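Local coordinates for protein SAM-dependent methyltransferase (Thiobacillus denitrificans, PDB 5EPE) that binds S-adenosyl-L-homocysteine in a Rossmann-like domain and probably transfers methyl groups from S-adenosylmethionine to an acceptor, at residues 8-13 against 197-202; 16-21 against 238-243; 37-42 against 59-64. One frame throughout, in Å; residues are numbered along the deposited sequence.

Overall arrangement
The three contacts sit in one Rossmann-like methyltransferase fold built on a seven-stranded mixed sheet of order 3-2-1-4-5-7-6. Contact 3 pairs strands 39-43 and 61-66 of its parallel half; contact 2 sets the loop 16-21 against strand 238-247 of the antiparallel part, their centres about 20 Å apart. Contact 1, helix 5-11 on helix 189-209, has its centre about 16 Å from that of contact 2 and about 28 Å from that of contact 3. Along the chain contacts 1 and 2 interleave, and contact 3 is nested within both. Contacts 1 and 2 meet where Glu-11 bonds His-17, so contact 1 reaches the S-adenosyl-L-homocysteine site indirectly, through His-17 of contact 2.

Contact 1. Residues 8-13 against 197-202; sequences NITESA and AAKWLT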
# COMPACT_ATOMS: atom_id res chain seq x y z
N ASN A 8 40.02 3.58 21.15
CA ASN A 8 41.39 3.75 20.73
C ASN A 8 41.81 2.53 19.91
O ASN A 8 42.49 2.67 18.90
CB ASN A 8 42.34 4.05 21.92
CG ASN A 8 42.21 5.47 22.46
OD1 ASN A 8 42.00 6.44 21.72
ND2 ASN A 8 42.39 5.62 23.77
N ILE A 9 41.35 1.35 20.30
CA ILE A 9 41.68 0.12 19.56
C ILE A 9 41.03 0.09 18.15
O ILE A 9 41.68 -0.21 17.17
CB ILE A 9 41.22 -1.11 20.34
CG1 ILE A 9 42.14 -1.31 21.58
CG2 ILE A 9 41.26 -2.35 19.47
CD1 ILE A 9 41.58 -2.29 22.60
N THR A 10 39.75 0.41 18.09
CA THR A 10 38.97 0.30 16.89
C THR A 10 39.40 1.34 15.85
O THR A 10 39.38 1.06 14.65
CB THR A 10 37.50 0.51 17.32
OG1 THR A 10 37.15 -0.65 18.11
CG2 THR A 10 36.66 0.58 16.21
N GLU A 11 39.73 2.56 16.32
CA GLU A 11 40.01 3.67 15.43
C GLU A 11 41.47 4.10 15.36
O GLU A 11 41.79 5.16 14.82
CB GLU A 11 39.11 4.83 15.79
CG GLU A 11 37.64 4.47 15.54
CD GLU A 11 36.69 5.64 15.50
OE1 GLU A 11 35.50 5.41 15.77
OE2 GLU A 11 37.10 6.76 15.22
N SER A 12 42.37 3.23 15.81
CA SER A 12 43.80 3.60 15.89
C SER A 12 44.40 3.90 14.49
O SER A 12 45.42 4.58 14.39
CB SER A 12 44.65 2.50 16.55
OG SER A 12 44.52 1.25 15.86
N ALA A 13 43.81 3.35 13.44
CA ALA A 13 44.32 3.54 12.10
C ALA A 13 43.47 4.51 11.31
O ALA A 13 43.63 4.58 10.10
CB ALA A 13 44.37 2.19 11.40
N ALA A 197 34.01 0.36 7.71
CA ALA A 197 34.75 -0.81 7.26
C ALA A 197 36.18 -0.86 7.67
O ALA A 197 36.75 -1.96 7.92
CB ALA A 197 34.60 -1.02 5.77
N ALA A 198 36.80 0.30 7.77
CA ALA A 198 38.18 0.36 8.22
C ALA A 198 38.33 -0.15 9.62
O ALA A 198 39.40 -0.62 9.99
CB ALA A 198 38.73 1.80 8.13
N LYS A 199 37.28 -0.01 10.45
CA LYS A 199 37.34 -0.54 11.81
C LYS A 199 37.48 -2.05 11.82
O LYS A 199 38.12 -2.60 12.70
CB LYS A 199 36.08 -0.19 12.59
CG LYS A 199 35.82 1.30 12.76
CD LYS A 199 34.48 1.50 13.46
CE LYS A 199 34.11 2.96 13.56
NZ LYS A 199 32.78 3.01 14.22
N TRP A 200 36.92 -2.73 10.80
CA TRP A 200 36.93 -4.18 10.82
C TRP A 200 38.34 -4.72 10.62
O TRP A 200 38.75 -5.64 11.33
CB TRP A 200 35.95 -4.76 9.77
CG TRP A 200 34.61 -4.10 9.77
CD1 TRP A 200 33.96 -3.53 10.82
CD2 TRP A 200 33.75 -3.99 8.65
NE1 TRP A 200 32.76 -3.00 10.40
CE2 TRP A 200 32.61 -3.27 9.07
CE3 TRP A 200 33.84 -4.43 7.33
CZ2 TRP A 200 31.58 -2.97 8.22
CZ3 TRP A 200 32.79 -4.14 6.47
CH2 TRP A 200 31.68 -3.42 6.93
N LEU A 201 39.10 -4.15 9.70
CA LEU A 201 40.48 -4.61 9.47
C LEU A 201 41.33 -4.33 10.71
O LEU A 201 42.11 -5.16 11.15
CB LEU A 201 41.05 -3.92 8.22
CG LEU A 201 42.48 -4.33 7.85
CD1 LEU A 201 42.57 -5.82 7.65
CD2 LEU A 201 43.00 -3.57 6.63
N THR A 202 41.17 -3.12 11.27
CA THR A 202 41.87 -2.76 12.47
C THR A 202 41.59 -3.77 13.63
O THR A 202 42.51 -4.22 14.30
CB THR A 202 41.54 -1.32 12.90
OG1 THR A 202 41.92 -0.44 11.83
CG2 THR A 202 42.35 -0.92 14.22
O HOH W 1 41.16 1.97 12.74
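Thr-202 makes the tighter part of this contact by directing its methyl at the C-terminal end of helix 5-11. Thr-202 CG2 is 3.1 Å from Ile-9 O and 3.5 Å from Ser-12 OG, so an apolar group meets two oxygens. With chi1 at -59°, CG2 stands anti to the backbone N and OG1 beside it, which sends the methyl and the hydroxyl to different partners. One turn earlier, Lys-199 and Thr-10 pack methyl against methylene: Thr-10 CG2 lies 3.6 Å from Lys-199 CG and equally near CD. The two segments thus join the short N-terminal helix 5-11 to the long helix 189-209 of a Rossmann-like methyltransferase, with Thr-10 and Lys-199 as the closest backbone pair. The polar end is looser. Glu-11 and the extended chain of Lys-199 run side by side and point the same way, yet Glu-11 OE1 is 3.9 Å from Lys-199 NZ, a long salt bridge; Glu-196 gives the ammonium another carboxylate partner. The hydroxyl of Tyr-195 is hydrogen-bonded to Glu-11 OE1, while OE2 is hydrogen-bonded to His-17, a residue of the S-adenosyl-L-homocysteine site. Toward Ala-13, the exposed member of the contact, its CB touches Thr-202 at OG1 and a water bridges the rest. The water donates to Thr-10 O at 2.8 Å, accepts from Ala-13 N at 3.1 Å and lies 2.7 Å from Thr-202 OG1. The same hydroxyl is hydrogen-bonded to Arg-33 of the second subunit, which also bonds Ala-198 O and packs against Ala-13.

Contact 2. Residues 16-21 against 238-243; sequences IHNPFT and LGWGVF. With SAH (S-adenosyl-L-homocysteine), chain B.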
# COMPACT_ATOMS: atom_id res chain seq x y z
N ILE A 16 40.47 10.12 9.87
CA ILE A 16 39.21 10.83 10.02
C ILE A 16 38.25 9.93 10.83
O ILE A 16 37.95 8.84 10.41
CB ILE A 16 38.60 11.18 8.65
CG1 ILE A 16 39.60 12.00 7.81
CG2 ILE A 16 37.26 11.89 8.83
CD1 ILE A 16 39.30 12.12 6.32
N HIS A 17 37.84 10.39 12.01
CA HIS A 17 37.02 9.67 12.90
C HIS A 17 35.53 10.00 12.69
O HIS A 17 34.80 10.26 13.65
CB HIS A 17 37.44 9.97 14.36
CG HIS A 17 38.87 9.63 14.65
ND1 HIS A 17 39.27 8.36 14.99
CD2 HIS A 17 40.00 10.37 14.57
CE1 HIS A 17 40.59 8.34 15.14
NE2 HIS A 17 41.06 9.55 14.89
N ASN A 18 35.09 9.93 11.45
CA ASN A 18 33.76 10.28 11.09
C ASN A 18 33.55 9.76 9.67
O ASN A 18 34.51 9.48 8.98
CB ASN A 18 33.56 11.81 11.11
CG ASN A 18 33.03 12.31 12.44
OD1 ASN A 18 32.04 11.80 12.96
ND2 ASN A 18 33.65 13.34 12.97
N PRO A 19 32.30 9.70 9.22
CA PRO A 19 32.02 9.21 7.83
C PRO A 19 32.29 10.23 6.72
O PRO A 19 31.41 10.64 5.97
CB PRO A 19 30.55 8.80 7.93
CG PRO A 19 29.97 9.69 9.00
CD PRO A 19 31.06 9.89 10.00
N PHE A 20 33.53 10.66 6.61
CA PHE A 20 33.98 11.59 5.62
C PHE A 20 35.25 11.00 5.02
O PHE A 20 36.04 10.42 5.70
CB PHE A 20 34.38 12.92 6.25
CG PHE A 20 33.50 14.09 5.89
CD1 PHE A 20 32.15 13.93 5.57
CD2 PHE A 20 34.02 15.36 5.93
CE1 PHE A 20 31.37 15.01 5.26
CE2 PHE A 20 33.25 16.44 5.58
CZ PHE A 20 31.92 16.25 5.25
N THR A 21 35.38 11.07 3.72
CA THR A 21 36.61 10.74 3.05
C THR A 21 37.59 11.90 3.06
O THR A 21 37.21 13.02 3.36
CB THR A 21 36.33 10.40 1.59
OG1 THR A 21 35.64 11.48 0.94
CG2 THR A 21 35.52 9.12 1.49
N LEU A 238 21.15 6.11 8.11
CA LEU A 238 21.80 7.16 8.86
C LEU A 238 22.55 8.12 7.95
O LEU A 238 23.46 7.71 7.21
CB LEU A 238 22.72 6.63 9.97
CG LEU A 238 23.11 7.63 11.11
CD1 LEU A 238 21.92 8.24 11.88
CD2 LEU A 238 24.06 6.95 12.15
N GLY A 239 22.17 9.37 8.00
CA GLY A 239 22.90 10.44 7.31
C GLY A 239 23.92 11.09 8.26
O GLY A 239 23.80 10.99 9.48
N TRP A 240 24.85 11.84 7.68
CA TRP A 240 25.83 12.62 8.44
C TRP A 240 26.33 13.75 7.55
O TRP A 240 26.37 13.66 6.29
CB TRP A 240 26.97 11.73 8.96
CG TRP A 240 27.80 12.35 10.02
CD1 TRP A 240 27.63 12.25 11.38
CD2 TRP A 240 28.98 13.13 9.82
NE1 TRP A 240 28.57 13.00 12.02
CE2 TRP A 240 29.45 13.50 11.09
CE3 TRP A 240 29.70 13.54 8.68
CZ2 TRP A 240 30.62 14.27 11.27
CZ3 TRP A 240 30.83 14.32 8.82
CH2 TRP A 240 31.29 14.68 10.10
N GLY A 241 26.64 14.88 8.18
CA GLY A 241 27.30 15.95 7.45
C GLY A 241 27.86 17.02 8.30
O GLY A 241 27.66 17.04 9.52
N VAL A 242 28.62 17.89 7.63
CA VAL A 242 29.10 19.13 8.25
C VAL A 242 28.34 20.33 7.69
O VAL A 242 28.28 20.54 6.49
CB VAL A 242 30.61 19.31 8.11
CG1 VAL A 242 31.06 20.53 8.87
CG2 VAL A 242 31.36 18.10 8.62
N PHE A 243 27.77 21.08 8.62
CA PHE A 243 26.93 22.22 8.36
C PHE A 243 27.63 23.49 8.84
O PHE A 243 28.11 23.56 9.98
CB PHE A 243 25.61 22.02 9.09
CG PHE A 243 24.91 20.76 8.68
CD1 PHE A 243 25.17 19.58 9.33
CD2 PHE A 243 23.97 20.76 7.64
CE1 PHE A 243 24.54 18.40 8.93
CE2 PHE A 243 23.27 19.61 7.30
CZ PHE A 243 23.60 18.43 7.91
N SAH B . 36.53 15.79 14.68
CA SAH B . 37.38 14.53 14.63
CB SAH B . 36.98 13.59 15.75
CG SAH B . 35.52 13.09 15.79
SD SAH B . 35.28 11.71 16.87
C SAH B . 37.31 13.83 13.30
O SAH B . 36.34 14.04 12.54
OXT SAH B . 38.19 13.03 12.94
C5' SAH B . 34.89 12.42 18.50
C4' SAH B . 36.16 12.96 19.17
O4' SAH B . 35.82 13.67 20.37
C3' SAH B . 37.19 11.88 19.56
O3' SAH B . 38.44 12.22 18.94
C2' SAH B . 37.29 11.95 21.08
O2' SAH B . 38.61 11.77 21.56
C1' SAH B . 36.86 13.37 21.33
N9 SAH B . 36.31 13.75 22.64
C8 SAH B . 35.35 13.09 23.36
N7 SAH B . 35.03 13.75 24.45
C5 SAH B . 35.82 14.90 24.41
C6 SAH B . 35.97 16.01 25.30
N6 SAH B . 35.23 16.09 26.43
N1 SAH B . 36.83 17.01 24.98
C2 SAH B . 37.56 16.90 23.84
N3 SAH B . 37.51 15.88 22.95
C4 SAH B . 36.61 14.91 23.29
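Trp-240 reaches from its strand into the loop 16-21, and its successive parts meet Pro-19, Asn-18 and Phe-20. CG is anti to the backbone N (chi1 -164°), which carries the indole toward the loop. At the root, Trp-240 CB lies 3.6 Å from Pro-19 CG. The proline then spreads over one face of the indole: its CD is 4.0 Å from the centroid of the Trp-240 five-membered ring and only 16° off the ring normal, a CH-pi contact. Farther out, Asn-18 covers the six-membered ring on this face, CB again making a CH-pi contact, while Asn-18 OD1 is 3.3 Å from Trp-240 CZ2. At the far rim Trp-240 CZ3 comes within 3.5 Å of Phe-20 CD1, and the indole presents its edge to the phenyl face; the planes stand at 79°, a T-shaped pair. Val-242 CG2 adds a contact to Phe-20 CZ. Asn-18 looks both ways: its ND2 donates to the carboxylate O of S-adenosyl-L-homocysteine at 2.8 Å and also bonds Val-110 O. The backbone N of His-17 holds the other carboxylate oxygen, OXT, at 2.8 Å in a nearly straight bond. An inverse gamma turn centred on Pro-19 folds this loop over the indole, so strand 238-247 backs the carboxylate-binding end of the S-adenosyl-L-homocysteine pocket.

Contact 3. Residues 37-42 against 59-64; sequences GARVLD and GIVGTG
Arg-39 and Val-61 stand on the same face of the sheet, where their side chains meet at an oblique angle with Arg-39 CG 3.8 Å from Val-61 CG2. That methyl lies between the Val-61 backbone N and carbonyl carbon (chi1 -56° places CG1 anti to the carbonyl carbon), which turns it to the neighbouring strand. Leu-41 and Thr-63 follow on this face, and Leu-41 CD1 leans to 3.7 Å from Thr-63 O. Beyond its aliphatic part, Arg-39 bends at chi3 and its guanidinium forms a salt bridge with Glu-131. Val-40 and Asp-42 project from the other face, beside their bridge partners Gly-62 and Gly-64, and helix 49-58 covers them through Leu-51. Gly-62 has no side chain, and the packing partner of Val-40 CG2 is Ile-60 CD1, at 4.0 Å. Ile-60 CG2 is turned to Ala-38 CB at a similar distance, so Ile-60, just ahead of its strand, packs on both Val-40 and Ala-38 by different branches. Beneath these side chains the backbones run parallel, 11° between their directions. Val-61 N donates to Ala-38 O at 2.9 Å, and its O accepts from Val-40 N. Thr-63 repeats the pattern with Val-40 O and Asp-42 N; ahead of the strands, Gly-37 N also bonds Gly-59 O at 2.9 Å, from above the carbonyl plane. This is the first beta-alpha-beta unit of the Rossmann-like fold, its crossover made by helix 49-58. The four regular strand bonds, more than side-chain interlocking, fix the register and probably help to place Asp-42, whose side chain lies about 5 Å from the bound S-adenosyl-L-homocysteine.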
# COMPACT_ATOMS: atom_id res chain seq x y z
N GLY A 37 45.98 32.39 6.59
CA GLY A 37 45.97 33.16 7.81
C GLY A 37 44.70 33.06 8.60
O GLY A 37 44.67 33.46 9.79
N ALA A 38 43.63 32.48 8.01
CA ALA A 38 42.40 32.34 8.76
C ALA A 38 42.66 31.48 10.00
O ALA A 38 43.42 30.52 9.92
CB ALA A 38 41.31 31.70 7.90
N ARG A 39 42.01 31.81 11.12
CA ARG A 39 42.18 31.12 12.39
C ARG A 39 40.99 30.15 12.60
O ARG A 39 39.83 30.53 12.48
CB ARG A 39 42.24 32.09 13.57
CG ARG A 39 43.44 33.05 13.55
CD ARG A 39 43.19 34.37 14.33
NE ARG A 39 41.93 35.02 13.86
CZ ARG A 39 41.39 36.14 14.34
NH1 ARG A 39 40.22 36.55 13.83
NH2 ARG A 39 41.97 36.84 15.35
N VAL A 40 41.32 28.93 12.96
CA VAL A 40 40.34 27.87 13.17
C VAL A 40 40.53 27.29 14.56
O VAL A 40 41.64 27.00 14.95
CB VAL A 40 40.54 26.72 12.17
CG1 VAL A 40 39.42 25.68 12.32
CG2 VAL A 40 40.57 27.27 10.77
N LEU A 41 39.43 27.11 15.28
CA LEU A 41 39.37 26.35 16.53
C LEU A 41 38.57 25.08 16.27
O LEU A 41 37.47 25.15 15.68
CB LEU A 41 38.66 27.14 17.61
CG LEU A 41 38.45 26.44 18.97
CD1 LEU A 41 39.78 26.16 19.67
CD2 LEU A 41 37.54 27.26 19.84
N ASP A 42 39.12 23.94 16.69
CA ASP A 42 38.46 22.62 16.45
C ASP A 42 38.34 21.92 17.80
O ASP A 42 39.35 21.52 18.40
CB ASP A 42 39.24 21.81 15.44
CG ASP A 42 38.47 20.57 14.92
OD1 ASP A 42 37.22 20.40 15.19
OD2 ASP A 42 39.14 19.75 14.21
N GLY A 59 46.54 27.35 3.97
CA GLY A 59 47.38 28.25 4.75
C GLY A 59 46.71 28.74 6.03
O GLY A 59 47.13 29.74 6.60
N ILE A 60 45.70 28.04 6.53
CA ILE A 60 45.08 28.41 7.83
C ILE A 60 45.99 28.13 9.00
O ILE A 60 47.00 27.40 8.87
CB ILE A 60 43.70 27.77 8.06
CG1 ILE A 60 43.76 26.24 8.20
CG2 ILE A 60 42.77 28.18 6.91
CD1 ILE A 60 44.09 25.73 9.60
N VAL A 61 45.65 28.74 10.13
CA VAL A 61 46.29 28.43 11.41
C VAL A 61 45.21 28.05 12.39
O VAL A 61 44.04 28.39 12.22
CB VAL A 61 47.13 29.59 11.99
CG1 VAL A 61 48.20 30.04 10.97
CG2 VAL A 61 46.28 30.79 12.42
N GLY A 62 45.57 27.29 13.41
CA GLY A 62 44.56 26.91 14.39
C GLY A 62 44.96 26.02 15.53
O GLY A 62 46.14 25.66 15.66
N THR A 63 43.96 25.68 16.33
CA THR A 63 44.13 24.88 17.52
C THR A 63 43.07 23.78 17.59
O THR A 63 41.90 24.08 17.39
CB THR A 63 43.97 25.77 18.74
OG1 THR A 63 44.95 26.80 18.63
CG2 THR A 63 44.24 24.98 20.02
N GLY A 64 43.50 22.57 17.93
CA GLY A 64 42.62 21.41 18.08
C GLY A 64 42.74 20.83 19.48
O GLY A 64 43.87 20.57 19.96
O HOH W 2 43.02 28.94 17.09